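Local coordinates for BH2358 protein (Bacillus halodurans C-125, PDB 2RBD), which is of unknown biochemical function but is a putative spore coat protein whose sequence family belongs to the ferritin clan, at residues 30-44 with 78-92. Numbering follows the deposited sequence. Where two conformers were deposited one is given.
Sequences NGLINGYRSFINHTG and PPAPPDRPAARLDDI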
ATOM      1  N   ASN A  30       0.106 -19.639  -5.266  1.00 13.55           N
ATOM      2  CA  ASN A  30       0.849 -20.852  -5.582  1.00 13.63           C
ATOM      3  C   ASN A  30       2.115 -20.953  -4.760  1.00 13.46           C
ATOM      4  O   ASN A  30       2.493 -22.019  -4.272  1.00 13.11           O
ATOM      5  CB  ASN A  30       1.210 -20.851  -7.076  1.00 12.85           C
ATOM      6  CG  ASN A  30       0.035 -21.110  -7.989  1.00 15.57           C
ATOM      7  OD1 ASN A  30      -0.986 -21.681  -7.598  1.00 16.92           O
ATOM      8  ND2 ASN A  30       0.225 -20.754  -9.262  1.00 15.81           N
ATOM      9  N   GLY A  31       2.798 -19.828  -4.604  1.00 12.78           N
ATOM     10  CA  GLY A  31       4.027 -19.790  -3.806  1.00 14.18           C
ATOM     11  C   GLY A  31       3.778 -20.013  -2.334  1.00 14.83           C
ATOM     12  O   GLY A  31       4.534 -20.714  -1.632  1.00 13.88           O
ATOM     13  N   LEU A  32       2.721 -19.411  -1.849  1.00 12.68           N
ATOM     14  CA  LEU A  32       2.367 -19.575  -0.420  1.00 11.91           C
ATOM     15  C   LEU A  32       1.881 -20.984  -0.095  1.00 12.62           C
ATOM     16  O   LEU A  32       2.250 -21.529   0.919  1.00 12.69           O
ATOM     17  CB  LEU A  32       1.349 -18.528   0.027  1.00 12.28           C
ATOM     18  CG  LEU A  32       1.807 -17.059   0.050  1.00 11.43           C
ATOM     19  CD1 LEU A  32       0.616 -16.200   0.508  1.00 17.15           C
ATOM     20  CD2 LEU A  32       3.007 -16.863   1.011  1.00 15.55           C
ATOM     21  N   ILE A  33       1.124 -21.607  -0.996  1.00 11.16           N
ATOM     22  CA  ILE A  33       0.759 -22.996  -0.833  1.00 13.19           C
ATOM     23  C   ILE A  33       2.022 -23.867  -0.673  1.00 13.38           C
ATOM     24  O   ILE A  33       2.097 -24.714   0.205  1.00 13.15           O
ATOM     25  CB  ILE A  33      -0.132 -23.460  -1.981  1.00 13.46           C
ATOM     26  CG1 ILE A  33      -1.535 -22.800  -1.864  1.00 15.37           C
ATOM     27  CG2 ILE A  33      -0.294 -24.969  -1.947  1.00 12.65           C
ATOM     28  CD1 ILE A  33      -2.395 -22.959  -3.118  1.00 13.96           C
ATOM     29  N   ASN A  34       3.003 -23.647  -1.541  1.00 14.47           N
ATOM     30  CA  ASN A  34       4.235 -24.415  -1.483  1.00 13.48           C
ATOM     31  C   ASN A  34       4.988 -24.177  -0.180  1.00 12.13           C
ATOM     32  O   ASN A  34       5.400 -25.119   0.479  1.00 11.66           O
ATOM     33  CB  ASN A  34       5.093 -24.057  -2.696  1.00 14.35           C
ATOM     34  CG  ASN A  34       6.469 -24.705  -2.645  1.00 19.21           C
ATOM     35  OD1 ASN A  34       6.563 -25.891  -2.538  1.00 22.96           O
ATOM     36  ND2 ASN A  34       7.511 -23.917  -2.712  1.00 26.27           N
ATOM     37  N   GLY A  35       5.146 -22.919   0.214  1.00 10.87           N
ATOM     38  CA  GLY A  35       5.831 -22.609   1.480  1.00 11.46           C
ATOM     39  C   GLY A  35       5.121 -23.145   2.700  1.00 11.62           C
ATOM     40  O   GLY A  35       5.754 -23.665   3.610  1.00 12.73           O
ATOM     41  N   TYR A  36       3.804 -23.032   2.709  1.00 12.45           N
ATOM     42  CA  TYR A  36       3.027 -23.508   3.832  1.00 12.31           C
ATOM     43  C   TYR A  36       3.035 -25.050   3.901  1.00 10.50           C
ATOM     44  O   TYR A  36       3.015 -25.605   4.972  1.00 11.35           O
ATOM     45  CB  TYR A  36       1.587 -22.997   3.778  1.00 12.49           C
ATOM     46  CG  TYR A  36       1.413 -21.528   4.034  1.00 11.34           C
ATOM     47  CD1 TYR A  36       2.474 -20.638   4.011  1.00 13.35           C
ATOM     48  CD2 TYR A  36       0.148 -21.011   4.174  1.00 14.40           C
ATOM     49  CE1 TYR A  36       2.268 -19.257   4.222  1.00 15.77           C
ATOM     50  CE2 TYR A  36      -0.057 -19.644   4.383  1.00 14.60           C
ATOM     51  CZ  TYR A  36       0.987 -18.795   4.395  1.00 13.36           C
ATOM     52  OH  TYR A  36       0.744 -17.444   4.573  1.00 14.74           O
ATOM     53  N   ARG A  37       3.039 -25.727   2.757  1.00 11.41           N
ATOM     54  CA  ARG A  37       3.215 -27.179   2.766  1.00 13.06           C
ATOM     55  C   ARG A  37       4.570 -27.559   3.378  1.00 12.89           C
ATOM     56  O   ARG A  37       4.691 -28.554   4.108  1.00 14.15           O
ATOM     57  CB  ARG A  37       3.040 -27.701   1.355  1.00 10.70           C
ATOM     58  CG  ARG A  37       1.576 -27.778   0.950  1.00 10.32           C
ATOM     59  CD  ARG A  37       1.462 -28.145  -0.515  1.00 12.84           C
ATOM     60  NE  ARG A  37       0.108 -28.582  -0.846  1.00 14.65           N
ATOM     61  CZ  ARG A  37      -0.303 -28.764  -2.095  1.00 15.16           C
ATOM     62  NH1 ARG A  37       0.450 -28.443  -3.127  1.00 17.22           N
ATOM     63  NH2 ARG A  37      -1.499 -29.258  -2.321  1.00 20.45           N
ATOM     64  N   SER A  38       5.586 -26.734   3.135  1.00 11.32           N
ATOM     65  CA  SER A  38       6.869 -26.970   3.815  1.00 12.13           C
ATOM     66  C   SER A  38       6.719 -26.684   5.307  1.00 12.39           C
ATOM     67  O   SER A  38       7.089 -27.512   6.136  1.00 12.71           O
ATOM     68  CB  SER A  38       7.973 -26.116   3.233  1.00 14.63           C
ATOM     69  OG  SER A  38       9.201 -26.432   3.861  1.00 18.01           O
ATOM     70  N   PHE A  39       6.067 -25.568   5.664  1.00 13.74           N
ATOM     71  CA  PHE A  39       5.832 -25.257   7.078  1.00 12.55           C
ATOM     72  C   PHE A  39       5.085 -26.355   7.834  1.00 15.10           C
ATOM     73  O   PHE A  39       5.376 -26.579   8.987  1.00 15.19           O
ATOM     74  CB  PHE A  39       5.073 -23.957   7.225  1.00 14.34           C
ATOM     75  CG  PHE A  39       5.884 -22.702   6.962  1.00 11.87           C
ATOM     76  CD1 PHE A  39       7.271 -22.664   7.008  1.00 16.30           C
ATOM     77  CD2 PHE A  39       5.209 -21.525   6.746  1.00 16.45           C
ATOM     78  CE1 PHE A  39       7.962 -21.461   6.791  1.00 16.62           C
ATOM     79  CE2 PHE A  39       5.880 -20.330   6.519  1.00 18.54           C
ATOM     80  CZ  PHE A  39       7.256 -20.314   6.531  1.00 19.13           C
ATOM     81  N   ILE A  40       4.154 -27.054   7.196  1.00 13.18           N
ATOM     82  CA  ILE A  40       3.483 -28.179   7.860  0.60 14.93           C
ATOM     83  C   ILE A  40       4.517 -29.175   8.384  1.00 14.56           C
ATOM     84  O   ILE A  40       4.407 -29.665   9.490  1.00 16.58           O
ATOM     85  CB  ILE A  40       2.465 -28.887   6.899  0.60 15.89           C
ATOM     86  CG1 ILE A  40       1.111 -28.176   6.973  0.60 23.72           C
ATOM     87  CG2 ILE A  40       2.281 -30.381   7.226  0.60 18.04           C
ATOM     88  CD1 ILE A  40       0.354 -28.249   5.672  0.60 28.74           C
ATOM     89  N   ASN A  41       5.534 -29.446   7.577  1.00 15.13           N
ATOM     90  CA  ASN A  41       6.607 -30.358   7.960  1.00 13.96           C
ATOM     91  C   ASN A  41       7.533 -29.837   9.061  1.00 15.69           C
ATOM     92  O   ASN A  41       8.178 -30.634   9.743  1.00 18.61           O
ATOM     93  CB  ASN A  41       7.400 -30.753   6.729  1.00 14.39           C
ATOM     94  CG  ASN A  41       6.626 -31.727   5.832  1.00 16.84           C
ATOM     95  OD1 ASN A  41       5.935 -32.589   6.348  1.00 18.34           O
ATOM     96  ND2 ASN A  41       6.774 -31.620   4.532  1.00 15.40           N
ATOM     97  N   HIS A  42       7.618 -28.522   9.230  1.00 12.99           N
ATOM     98  CA  HIS A  42       8.455 -27.874  10.238  1.00 12.97           C
ATOM     99  C   HIS A  42       7.728 -27.625  11.543  1.00 17.32           C
ATOM    100  O   HIS A  42       8.342 -27.252  12.495  1.00 16.67           O
ATOM    101  CB  HIS A  42       8.936 -26.488   9.751  1.00 13.13           C
ATOM    102  CG  HIS A  42      10.008 -26.532   8.717  1.00 14.07           C
ATOM    103  ND1 HIS A  42      11.308 -26.198   8.977  1.00 11.50           N
ATOM    104  CD2 HIS A  42       9.970 -26.855   7.407  1.00 11.13           C
ATOM    105  CE1 HIS A  42      12.030 -26.302   7.872  1.00 14.51           C
ATOM    106  NE2 HIS A  42      11.239 -26.702   6.895  1.00 12.59           N
ATOM    107  N   THR A  43       6.420 -27.776  11.616  1.00 16.00           N
ATOM    108  CA  THR A  43       5.616 -27.356  12.756  0.70 17.28           C
ATOM    109  C   THR A  43       5.454 -28.493  13.781  1.00 18.99           C
ATOM    110  O   THR A  43       5.173 -29.623  13.378  1.00 20.56           O
ATOM    111  CB  THR A  43       4.172 -26.964  12.257  0.70 20.07           C
ATOM    112  OG1 THR A  43       4.245 -25.872  11.308  0.70 21.14           O
ATOM    113  CG2 THR A  43       3.261 -26.581  13.420  0.70 17.51           C
ATOM    114  N   GLY A  44       5.527 -28.152  15.055  1.00 22.94           N
ATOM    115  CA  GLY A  44       5.207 -29.090  16.113  1.00 25.92           C
ATOM    116  C   GLY A  44       3.757 -28.934  16.564  1.00 28.50           C
ATOM    117  O   GLY A  44       3.002 -29.922  16.690  1.00 31.60           O
ATOM    118  N   PRO A  78       0.088 -18.983 -14.300  1.00 15.86           N
ATOM    119  CA  PRO A  78       1.450 -19.097 -13.803  1.00 16.53           C
ATOM    120  C   PRO A  78       1.746 -20.531 -13.346  1.00 16.79           C
ATOM    121  O   PRO A  78       0.882 -21.199 -12.826  1.00 17.38           O
ATOM    122  CB  PRO A  78       1.466 -18.148 -12.584  1.00 17.40           C
ATOM    123  CG  PRO A  78       0.094 -18.119 -12.129  1.00 17.89           C
ATOM    124  CD  PRO A  78      -0.811 -18.340 -13.325  1.00 18.01           C
ATOM    125  N   PRO A  79       2.961 -20.997 -13.515  1.00 18.79           N
ATOM    126  CA  PRO A  79       3.302 -22.343 -13.072  1.00 18.39           C
ATOM    127  C   PRO A  79       3.406 -22.394 -11.558  1.00 21.64           C
ATOM    128  O   PRO A  79       4.039 -21.529 -10.974  1.00 22.01           O
ATOM    129  CB  PRO A  79       4.651 -22.586 -13.723  1.00 21.22           C
ATOM    130  CG  PRO A  79       5.216 -21.209 -13.885  1.00 26.02           C
ATOM    131  CD  PRO A  79       4.070 -20.314 -14.189  1.00 21.47           C
ATOM    132  N   ALA A  80       2.815 -23.417 -10.968  1.00 19.89           N
ATOM    133  CA  ALA A  80       2.819 -23.640  -9.534  1.00 19.84           C
ATOM    134  C   ALA A  80       3.832 -24.692  -9.105  1.00 24.34           C
ATOM    135  O   ALA A  80       3.997 -25.717  -9.769  1.00 23.10           O
ATOM    136  CB  ALA A  80       1.462 -24.092  -9.112  1.00 18.20           C
ATOM    137  N   PRO A  81       4.529 -24.462  -7.985  1.00 20.94           N
ATOM    138  CA  PRO A  81       5.333 -25.563  -7.439  1.00 21.16           C
ATOM    139  C   PRO A  81       4.493 -26.765  -7.065  1.00 20.34           C
ATOM    140  O   PRO A  81       3.319 -26.625  -6.740  1.00 20.37           O
ATOM    141  CB  PRO A  81       5.938 -24.958  -6.189  1.00 21.22           C
ATOM    142  CG  PRO A  81       5.922 -23.520  -6.425  1.00 20.90           C
ATOM    143  CD  PRO A  81       4.686 -23.227  -7.221  1.00 21.35           C
ATOM    144  N   PRO A  82       5.077 -27.979  -7.117  1.00 19.38           N
ATOM    145  CA  PRO A  82       4.339 -29.171  -6.820  1.00 19.88           C
ATOM    146  C   PRO A  82       4.097 -29.380  -5.338  1.00 20.06           C
ATOM    147  O   PRO A  82       4.680 -28.669  -4.492  1.00 20.14           O
ATOM    148  CB  PRO A  82       5.267 -30.282  -7.329  1.00 20.27           C
ATOM    149  CG  PRO A  82       6.592 -29.740  -7.192  1.00 18.29           C
ATOM    150  CD  PRO A  82       6.469 -28.276  -7.486  1.00 20.24           C
ATOM    151  N   ASP A  83       3.264 -30.364  -5.037  1.00 19.83           N
ATOM    152  CA  ASP A  83       3.025 -30.801  -3.682  1.00 20.54           C
ATOM    153  C   ASP A  83       4.322 -31.431  -3.136  1.00 18.62           C
ATOM    154  O   ASP A  83       5.301 -31.623  -3.892  1.00 19.30           O
ATOM    155  CB  ASP A  83       1.831 -31.762  -3.676  1.00 21.01           C
ATOM    156  CG  ASP A  83       1.239 -31.991  -2.305  1.00 23.33           C
ATOM    157  OD1 ASP A  83       1.715 -31.438  -1.289  1.00 20.86           O
ATOM    158  OD2 ASP A  83       0.270 -32.758  -2.217  1.00 30.44           O
ATOM    159  N   ARG A  84       4.362 -31.656  -1.832  1.00 17.97           N
ATOM    160  CA  ARG A  84       5.600 -32.016  -1.143  1.00 17.44           C
ATOM    161  C   ARG A  84       5.421 -33.316  -0.394  1.00 16.09           C
ATOM    162  O   ARG A  84       4.357 -33.604   0.142  1.00 15.78           O
ATOM    163  CB  ARG A  84       5.974 -30.946  -0.085  1.00 16.85           C
ATOM    164  CG  ARG A  84       6.456 -29.663  -0.676  1.00 20.11           C
ATOM    165  CD  ARG A  84       6.683 -28.647   0.404  1.00 17.63           C
ATOM    166  NE  ARG A  84       7.403 -27.545  -0.196  1.00 19.90           N
ATOM    167  CZ  ARG A  84       8.709 -27.426  -0.165  1.00 20.98           C
ATOM    168  NH1 ARG A  84       9.420 -28.307   0.537  1.00 18.92           N
ATOM    169  NH2 ARG A  84       9.286 -26.430  -0.784  1.00 25.75           N
ATOM    170  N   PRO A  85       6.488 -34.094  -0.267  1.00 16.48           N
ATOM    171  CA  PRO A  85       6.413 -35.236   0.626  1.00 17.78           C
ATOM    172  C   PRO A  85       6.358 -34.877   2.102  1.00 18.74           C
ATOM    173  O   PRO A  85       6.743 -33.772   2.514  1.00 16.29           O
ATOM    174  CB  PRO A  85       7.688 -36.034   0.294  1.00 18.67           C
ATOM    175  CG  PRO A  85       8.558 -35.157  -0.407  1.00 18.46           C
ATOM    176  CD  PRO A  85       7.801 -33.969  -0.914  1.00 17.30           C
ATOM    177  N   ALA A  86       5.883 -35.808   2.924  1.00 18.06           N
ATOM    178  CA  ALA A  86       5.947 -35.660   4.347  1.00 18.24           C
ATOM    179  C   ALA A  86       7.406 -35.762   4.815  1.00 17.48           C
ATOM    180  O   ALA A  86       8.237 -36.388   4.155  1.00 19.84           O
ATOM    181  CB  ALA A  86       5.127 -36.769   5.031  1.00 21.68           C
ATOM    182  N   ALA A  87       7.694 -35.140   5.942  1.00 19.82           N
ATOM    183  CA  ALA A  87       9.012 -35.221   6.552  1.00 20.42           C
ATOM    184  C   ALA A  87       8.823 -35.347   8.034  1.00 21.05           C
ATOM    185  O   ALA A  87       7.841 -34.834   8.590  1.00 22.77           O
ATOM    186  CB  ALA A  87       9.811 -33.973   6.261  1.00 17.46           C
ATOM    187  N   ARG A  88       9.762 -36.009   8.697  1.00 22.39           N
ATOM    188  CA  ARG A  88       9.783 -36.048  10.151  1.00 22.51           C
ATOM    189  C   ARG A  88      10.462 -34.828  10.717  1.00 22.88           C
ATOM    190  O   ARG A  88      11.579 -34.460  10.325  1.00 20.95           O
ATOM    191  CB  ARG A  88      10.504 -37.312  10.685  1.00 25.76           C
ATOM    192  CG  ARG A  88      10.139 -38.658   9.994  1.00 29.59           C
ATOM    193  N   LEU A  89       9.789 -34.208  11.656  1.00 21.01           N
ATOM    194  CA  LEU A  89      10.247 -33.018  12.314  1.00 24.72           C
ATOM    195  C   LEU A  89      11.650 -33.157  12.882  1.00 23.65           C
ATOM    196  O   LEU A  89      12.487 -32.267  12.710  1.00 23.83           O
ATOM    197  CB  LEU A  89       9.281 -32.699  13.457  1.00 28.03           C
ATOM    198  CG  LEU A  89       9.400 -31.322  14.044  1.00 30.67           C
ATOM    199  CD1 LEU A  89       9.136 -30.334  12.927  1.00 40.22           C
ATOM    200  CD2 LEU A  89       8.409 -31.139  15.185  1.00 30.61           C
ATOM    201  N   ASP A  90      11.914 -34.286  13.546  1.00 24.02           N
ATOM    202  CA  ASP A  90      13.224 -34.531  14.168  1.00 25.38           C
ATOM    203  C   ASP A  90      14.327 -34.787  13.199  1.00 22.22           C
ATOM    204  O   ASP A  90      15.471 -34.831  13.604  1.00 27.24           O
ATOM    205  CB  ASP A  90      13.182 -35.736  15.105  1.00 29.09           C
ATOM    206  CG  ASP A  90      12.264 -35.522  16.281  1.00 40.86           C
ATOM    207  OD1 ASP A  90      11.846 -34.353  16.525  1.00 51.34           O
ATOM    208  OD2 ASP A  90      11.946 -36.541  16.950  1.00 54.70           O
ATOM    209  N   ASP A  91      14.025 -34.989  11.928  1.00 18.84           N
ATOM    210  CA  ASP A  91      15.055 -35.150  10.929  1.00 19.55           C
ATOM    211  C   ASP A  91      15.506 -33.838  10.315  1.00 16.29           C
ATOM    212  O   ASP A  91      16.407 -33.826   9.492  1.00 17.71           O
ATOM    213  CB  ASP A  91      14.554 -36.017   9.807  1.00 19.12           C
ATOM    214  CG  ASP A  91      14.407 -37.474  10.201  1.00 31.80           C
ATOM    215  OD1 ASP A  91      14.990 -37.884  11.233  1.00 29.95           O
ATOM    216  OD2 ASP A  91      13.720 -38.196   9.452  1.00 31.07           O
ATOM    217  N   ILE A  92      14.877 -32.736  10.679  1.00 16.92           N
ATOM    218  CA  ILE A  92      15.250 -31.448  10.074  1.00 15.80           C
ATOM    219  C   ILE A  92      16.426 -30.897  10.870  1.00 14.54           C
ATOM    220  O   ILE A  92      16.299 -30.683  12.084  1.00 16.62           O
ATOM    221  CB  ILE A  92      14.101 -30.408  10.067  1.00 14.90           C
ATOM    222  CG1 ILE A  92      12.833 -30.986   9.398  1.00 17.27           C
ATOM    223  CG2 ILE A  92      14.556 -29.128   9.363  1.00 14.24           C
ATOM    224  CD1 ILE A  92      11.532 -30.145   9.605  1.00 14.39           C
TER
HETATM  225  O   HOH W   1       1.897 -24.649  -5.165  1.00 16.31           O
HETATM  226  O   HOH W   2       2.966 -19.494  -9.668  1.00 19.47           O
HETATM  227  O   HOH W   3      -1.646 -21.366 -11.795  1.00 29.01           O
HETATM  228  O   HOH W   4       7.187 -27.870  -4.112  1.00 30.47           O
HETATM  229  O   HOH W   5       2.751 -26.754  -3.512  1.00 19.38           O
HETATM  230  O   HOH W   6       6.982 -32.959  10.467  1.00 24.29           O
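N41 grips the backbone of segment 78-92, which runs extended along helix 16-42. An asparagine amide can both give and take, and N41 uses both ends: ND2 donates to P85 O (3.0 Å), in that carbonyl's plane, while OD1 accepts a weak bond from A87 N (3.1 Å). ND2 also hydrogen-bonds G95 O of the second subunit. R84, extended from CG to NE, lies across N34 and bonds OD1 of that residue through NE (3.0 Å), approaching from above the amide's carbonyl plane. S38 CB covers one guanidinium face, 3.7 Å from R84 CZ; so small a side chain lets the long arginine lie close to the helix. R84 NH1 hydrogen-bonds R97 O of the second subunit. The helix belongs to a four-helix bundle, consistent with the ferritin clan, and the proline-rich segment forms part of the long connection between helices 46-72 and 100-124. Prolines, with a restricted phi and no N-H to satisfy, suit this extended path, and water meets their carbonyls: N30 ND2 gives to two waters, which bridge it to P78 O and P79 O, while A80 CB packs on N30 CG (3.5 Å). Nearby, D83 stacks its carboxylate over the R37 guanidinium, planes 18° apart, a salt bridge of charge alone.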